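Acetylxylan esterase / glucomannan deacetylase (Cellvibrio japonicus, PDB 2W9X) removes acetyl groups from plant cell wall polysaccharides, deacetylating glucomannan with a large preference over xylan. Local coordinates at residues B[151-165]-B[329-342]. Sequence-based numbering, arbitrary orientation. Where two conformers were deposited one is given.
Sequences SFTVGYGNTSPSREC and DYSGCHWHPSANDD
Tyr156 lies face to face on His336, ring centroids 3.9 Å apart and planes 26° apart, while the Phe152 ring comes in steeply, its CE1 3.6 Å from CD2 of His336. The flat tyrosine suits this place: it covers a face of the imidazole, inferred to make Ser151, the inferred nucleophile, more reactive, with His336 NE2 3.5 Å from Ser151 CB. The other imidazole nitrogen, ND1, donates to His334 O and, weakly, to Cys333 O, which fixes the ring's rotation. A chi1 of -179° swings the Tyr156 ring across to the histidines, and its OH forms a 2.6 Å hydrogen bond with ND1 at the edge of His334. Arg163, extended from CG to NE, lays its guanidinium flat on the indole of Trp335, planes 6° apart, a cation-pi stack. In the guanidinium plane, NE donates to Tyr330 O (2.8 Å) and NH2 to Asp329 O (2.9 Å). A disulfide, Cys165 SG to Cys333 SG, ties the loops covalently. Asn158 ND2 donates hydrogen bonds to Asp342 OD2 (2.9 Å) and Asn175 O. Ser151 and His336 would form the serine-histidine pair of an SGNH-type hydrolase: Ser151 follows parallel strand 144-149, the histidine loop precedes helix 339-354, and helix 167-173 packs Leu170 against Tyr156 and Cys333.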
loop_
_atom_site.group_PDB
_atom_site.type_symbol
_atom_site.label_atom_id
_atom_site.label_comp_id
_atom_site.label_asym_id
_atom_site.label_seq_id
_atom_site.Cartn_x
_atom_site.Cartn_y
_atom_site.Cartn_z
ATOM N N SER B 151 12.601 5.711 -18.031
ATOM C CA SER B 151 13.456 4.706 -18.700
ATOM C C SER B 151 13.268 3.290 -18.167
ATOM O O SER B 151 13.286 2.321 -18.927
ATOM C CB SER B 151 14.938 5.061 -18.560
ATOM O OG SER B 151 15.189 6.389 -18.960
ATOM N N PHE B 152 13.127 3.175 -16.846
ATOM C CA PHE B 152 12.907 1.852 -16.230
ATOM C C PHE B 152 11.632 1.219 -16.774
ATOM O O PHE B 152 11.611 0.042 -17.115
ATOM C CB PHE B 152 12.798 1.962 -14.705
ATOM C CG PHE B 152 14.044 2.444 -14.017
ATOM C CD1 PHE B 152 15.268 2.517 -14.678
ATOM C CD2 PHE B 152 13.997 2.793 -12.664
ATOM C CE1 PHE B 152 16.429 2.956 -14.005
ATOM C CE2 PHE B 152 15.156 3.227 -11.985
ATOM C CZ PHE B 152 16.365 3.293 -12.654
ATOM N N THR B 153 10.566 2.011 -16.894
ATOM C CA THR B 153 9.290 1.493 -17.418
ATOM C C THR B 153 9.339 1.178 -18.927
ATOM O O THR B 153 8.764 0.165 -19.378
ATOM C CB THR B 153 8.113 2.460 -17.067
ATOM O OG1 THR B 153 7.994 2.567 -15.643
ATOM C CG2 THR B 153 6.811 1.960 -17.636
ATOM N N VAL B 154 10.019 2.033 -19.692
ATOM C CA VAL B 154 10.276 1.808 -21.129
ATOM C C VAL B 154 11.029 0.485 -21.399
ATOM O O VAL B 154 10.770 -0.193 -22.393
ATOM C CB VAL B 154 11.121 2.962 -21.740
ATOM C CG1 VAL B 154 11.586 2.625 -23.162
ATOM C CG2 VAL B 154 10.364 4.324 -21.715
ATOM N N GLY B 155 11.983 0.142 -20.536
ATOM C CA GLY B 155 12.890 -0.982 -20.809
ATOM C C GLY B 155 14.171 -0.537 -21.509
ATOM O O GLY B 155 14.790 -1.297 -22.238
ATOM N N TYR B 156 14.535 0.725 -21.303
ATOM C CA TYR B 156 15.800 1.313 -21.744
ATOM C C TYR B 156 16.988 0.382 -21.600
ATOM O O TYR B 156 17.396 0.055 -20.472
ATOM C CB TYR B 156 16.056 2.547 -20.892
ATOM C CG TYR B 156 17.305 3.379 -21.136
ATOM C CD1 TYR B 156 17.200 4.665 -21.656
ATOM C CD2 TYR B 156 18.577 2.937 -20.728
ATOM C CE1 TYR B 156 18.326 5.477 -21.821
ATOM C CE2 TYR B 156 19.707 3.737 -20.899
ATOM C CZ TYR B 156 19.564 5.006 -21.443
ATOM O OH TYR B 156 20.675 5.800 -21.607
ATOM N N GLY B 157 17.553 0.007 -22.750
ATOM C CA GLY B 157 18.755 -0.808 -22.853
ATOM C C GLY B 157 18.681 -2.147 -22.141
ATOM O O GLY B 157 19.720 -2.694 -21.772
ATOM N N ASN B 158 17.469 -2.690 -21.971
ATOM C CA ASN B 158 17.293 -3.822 -21.049
ATOM C C ASN B 158 17.907 -5.147 -21.544
ATOM O O ASN B 158 18.344 -5.969 -20.728
ATOM C CB ASN B 158 15.827 -3.985 -20.585
ATOM C CG ASN B 158 14.853 -4.285 -21.737
ATOM O OD1 ASN B 158 15.232 -4.302 -22.900
ATOM N ND2 ASN B 158 13.592 -4.538 -21.393
ATOM N N THR B 159 17.962 -5.344 -22.862
ATOM C CA THR B 159 18.536 -6.577 -23.415
ATOM C C THR B 159 20.011 -6.424 -23.802
ATOM O O THR B 159 20.580 -7.310 -24.421
ATOM C CB THR B 159 17.762 -7.087 -24.660
ATOM O OG1 THR B 159 17.989 -6.185 -25.749
ATOM C CG2 THR B 159 16.258 -7.189 -24.366
ATOM N N SER B 160 20.621 -5.293 -23.472
ATOM C CA SER B 160 22.041 -5.112 -23.768
ATOM C C SER B 160 22.878 -5.958 -22.819
ATOM O O SER B 160 22.638 -5.934 -21.606
ATOM C CB SER B 160 22.457 -3.650 -23.633
ATOM O OG SER B 160 23.848 -3.522 -23.895
ATOM N N PRO B 161 23.858 -6.710 -23.370
ATOM C CA PRO B 161 24.818 -7.490 -22.580
ATOM C C PRO B 161 25.871 -6.577 -21.944
ATOM O O PRO B 161 26.619 -7.001 -21.052
ATOM C CB PRO B 161 25.462 -8.387 -23.628
ATOM C CG PRO B 161 25.418 -7.565 -24.887
ATOM C CD PRO B 161 24.098 -6.852 -24.819
ATOM N N SER B 162 25.896 -5.325 -22.406
ATOM C CA SER B 162 26.914 -4.344 -22.036
ATOM C C SER B 162 26.301 -3.056 -21.482
ATOM O O SER B 162 25.239 -2.590 -21.935
ATOM C CB SER B 162 27.792 -4.017 -23.251
ATOM O OG SER B 162 28.719 -2.992 -22.935
ATOM N N ARG B 163 26.994 -2.472 -20.510
ATOM C CA ARG B 163 26.558 -1.212 -19.927
ATOM C C ARG B 163 27.063 -0.031 -20.745
ATOM O O ARG B 163 26.622 1.097 -20.538
ATOM C CB ARG B 163 27.032 -1.108 -18.481
ATOM C CG ARG B 163 26.339 -2.069 -17.538
ATOM C CD ARG B 163 26.690 -1.722 -16.094
ATOM N NE ARG B 163 26.050 -2.591 -15.102
ATOM C CZ ARG B 163 26.661 -3.580 -14.450
ATOM N NH1 ARG B 163 27.937 -3.868 -14.685
ATOM N NH2 ARG B 163 25.989 -4.293 -13.560
ATOM N N GLU B 164 28.011 -0.292 -21.648
ATOM C CA GLU B 164 28.462 0.701 -22.612
ATOM C C GLU B 164 27.654 0.506 -23.890
ATOM O O GLU B 164 27.660 -0.568 -24.482
ATOM C CB GLU B 164 29.963 0.551 -22.895
ATOM N N CYS B 165 26.922 1.546 -24.285
ATOM C CA CYS B 165 26.090 1.500 -25.475
ATOM C C CYS B 165 26.142 2.845 -26.158
ATOM O O CYS B 165 25.864 3.873 -25.537
ATOM C CB CYS B 165 24.628 1.213 -25.112
ATOM S SG CYS B 165 24.352 -0.231 -24.079
ATOM N N ASP B 329 20.470 -6.000 -10.691
ATOM C CA ASP B 329 21.870 -5.952 -11.144
ATOM C C ASP B 329 22.203 -4.756 -12.037
ATOM O O ASP B 329 23.379 -4.465 -12.248
ATOM C CB ASP B 329 22.341 -7.268 -11.783
ATOM C CG ASP B 329 21.545 -7.667 -13.034
ATOM O OD1 ASP B 329 21.048 -6.826 -13.815
ATOM O OD2 ASP B 329 21.462 -8.880 -13.263
ATOM N N TYR B 330 21.178 -4.073 -12.551
ATOM C CA TYR B 330 21.382 -2.915 -13.427
ATOM C C TYR B 330 22.466 -3.137 -14.516
ATOM O O TYR B 330 23.271 -2.236 -14.788
ATOM C CB TYR B 330 21.699 -1.649 -12.614
ATOM C CG TYR B 330 20.598 -1.218 -11.662
ATOM C CD1 TYR B 330 19.485 -0.501 -12.127
ATOM C CD2 TYR B 330 20.675 -1.510 -10.294
ATOM C CE1 TYR B 330 18.460 -0.073 -11.253
ATOM C CE2 TYR B 330 19.647 -1.088 -9.411
ATOM C CZ TYR B 330 18.547 -0.381 -9.907
ATOM O OH TYR B 330 17.527 0.044 -9.056
ATOM N N SER B 331 22.444 -4.302 -15.172
ATOM C CA SER B 331 23.460 -4.630 -16.187
ATOM C C SER B 331 23.109 -4.200 -17.624
ATOM O O SER B 331 23.880 -4.462 -18.536
ATOM C CB SER B 331 23.822 -6.128 -16.138
ATOM O OG SER B 331 22.758 -6.890 -16.674
ATOM N N GLY B 332 21.968 -3.528 -17.810
ATOM C CA GLY B 332 21.595 -2.977 -19.118
ATOM C C GLY B 332 22.310 -1.672 -19.402
ATOM O O GLY B 332 23.091 -1.211 -18.572
ATOM N N CYS B 333 22.038 -1.061 -20.559
ATOM C CA CYS B 333 22.780 0.149 -20.954
ATOM C C CYS B 333 22.792 1.190 -19.841
ATOM O O CYS B 333 21.753 1.507 -19.271
ATOM C CB CYS B 333 22.191 0.803 -22.203
ATOM S SG CYS B 333 22.360 -0.132 -23.714
ATOM N N HIS B 334 23.982 1.732 -19.575
ATOM C CA HIS B 334 24.160 2.841 -18.636
ATOM C C HIS B 334 23.578 2.539 -17.263
ATOM O O HIS B 334 22.892 3.380 -16.679
ATOM C CB HIS B 334 23.577 4.141 -19.218
ATOM C CG HIS B 334 24.011 4.404 -20.630
ATOM N ND1 HIS B 334 23.167 4.930 -21.582
ATOM C CD2 HIS B 334 25.199 4.197 -21.251
ATOM C CE1 HIS B 334 23.812 5.039 -22.733
ATOM N NE2 HIS B 334 25.047 4.594 -22.562
ATOM N N TRP B 335 23.855 1.331 -16.757
ATOM C CA TRP B 335 23.398 0.918 -15.420
ATOM C C TRP B 335 21.852 0.993 -15.271
ATOM O O TRP B 335 21.337 1.426 -14.239
ATOM C CB TRP B 335 24.143 1.691 -14.299
ATOM C CG TRP B 335 25.649 1.366 -14.291
ATOM C CD1 TRP B 335 26.609 1.928 -15.085
ATOM C CD2 TRP B 335 26.313 0.371 -13.500
ATOM N NE1 TRP B 335 27.835 1.346 -14.837
ATOM C CE2 TRP B 335 27.684 0.396 -13.859
ATOM C CE3 TRP B 335 25.884 -0.534 -12.515
ATOM C CZ2 TRP B 335 28.633 -0.472 -13.281
ATOM C CZ3 TRP B 335 26.817 -1.380 -11.931
ATOM C CH2 TRP B 335 28.181 -1.354 -12.326
ATOM N N HIS B 336 21.127 0.541 -16.302
ATOM C CA HIS B 336 19.669 0.396 -16.213
ATOM C C HIS B 336 19.234 -1.062 -15.957
ATOM O O HIS B 336 20.005 -1.983 -16.169
ATOM C CB HIS B 336 18.966 0.971 -17.455
ATOM C CG HIS B 336 18.870 2.461 -17.456
ATOM N ND1 HIS B 336 19.971 3.279 -17.609
ATOM C CD2 HIS B 336 17.802 3.283 -17.347
ATOM C CE1 HIS B 336 19.579 4.541 -17.579
ATOM N NE2 HIS B 336 18.268 4.569 -17.433
ATOM N N PRO B 337 17.995 -1.267 -15.464
ATOM C CA PRO B 337 17.531 -2.627 -15.255
ATOM C C PRO B 337 17.782 -3.523 -16.484
ATOM O O PRO B 337 17.521 -3.125 -17.624
ATOM C CB PRO B 337 16.019 -2.451 -15.029
ATOM C CG PRO B 337 15.913 -1.095 -14.366
ATOM C CD PRO B 337 16.980 -0.268 -15.068
ATOM N N SER B 338 18.277 -4.723 -16.226
ATOM C CA SER B 338 18.415 -5.732 -17.251
ATOM C C SER B 338 17.073 -6.433 -17.479
ATOM O O SER B 338 16.123 -6.231 -16.712
ATOM C CB SER B 338 19.474 -6.750 -16.834
ATOM O OG SER B 338 19.080 -7.376 -15.625
ATOM N N ALA B 339 17.021 -7.265 -18.518
ATOM C CA ALA B 339 15.847 -8.099 -18.808
ATOM C C ALA B 339 15.543 -9.007 -17.616
ATOM O O ALA B 339 14.380 -9.189 -17.247
ATOM C CB ALA B 339 16.054 -8.914 -20.083
ATOM N N ASN B 340 16.600 -9.527 -16.990
ATOM C CA ASN B 340 16.484 -10.180 -15.685
ATOM C C ASN B 340 15.860 -9.343 -14.579
ATOM O O ASN B 340 14.945 -9.802 -13.922
ATOM C CB ASN B 340 17.809 -10.748 -15.212
ATOM C CG ASN B 340 17.778 -12.235 -15.211
ATOM O OD1 ASN B 340 18.306 -12.879 -16.129
ATOM N ND2 ASN B 340 17.056 -12.812 -14.232
ATOM N N ASP B 341 16.369 -8.138 -14.365
ATOM C CA ASP B 341 15.726 -7.197 -13.447
ATOM C C ASP B 341 14.238 -7.000 -13.772
ATOM O O ASP B 341 13.395 -6.978 -12.872
ATOM C CB ASP B 341 16.445 -5.852 -13.482
ATOM C CG ASP B 341 17.877 -5.928 -12.991
ATOM O OD1 ASP B 341 18.217 -6.835 -12.202
ATOM O OD2 ASP B 341 18.669 -5.058 -13.384
ATOM N N ASP B 342 13.936 -6.855 -15.062
ATOM C CA ASP B 342 12.558 -6.682 -15.548
ATOM C C ASP B 342 11.656 -7.838 -15.146
ATOM O O ASP B 342 10.588 -7.612 -14.573
ATOM C CB ASP B 342 12.542 -6.429 -17.058
ATOM C CG ASP B 342 12.975 -5.019 -17.406
ATOM O OD1 ASP B 342 12.668 -4.093 -16.615
ATOM O OD2 ASP B 342 13.611 -4.815 -18.459
HETATM O O HOH W 1 13.504 -1.815 -17.411
HETATM O O HOH W 2 15.866 -0.891 -18.329
HETATM O O HOH W 3 22.825 -7.457 -19.400
HETATM O O HOH W 4 26.489 -5.838 -18.551
HETATM O O HOH W 5 27.887 4.013 -23.195
#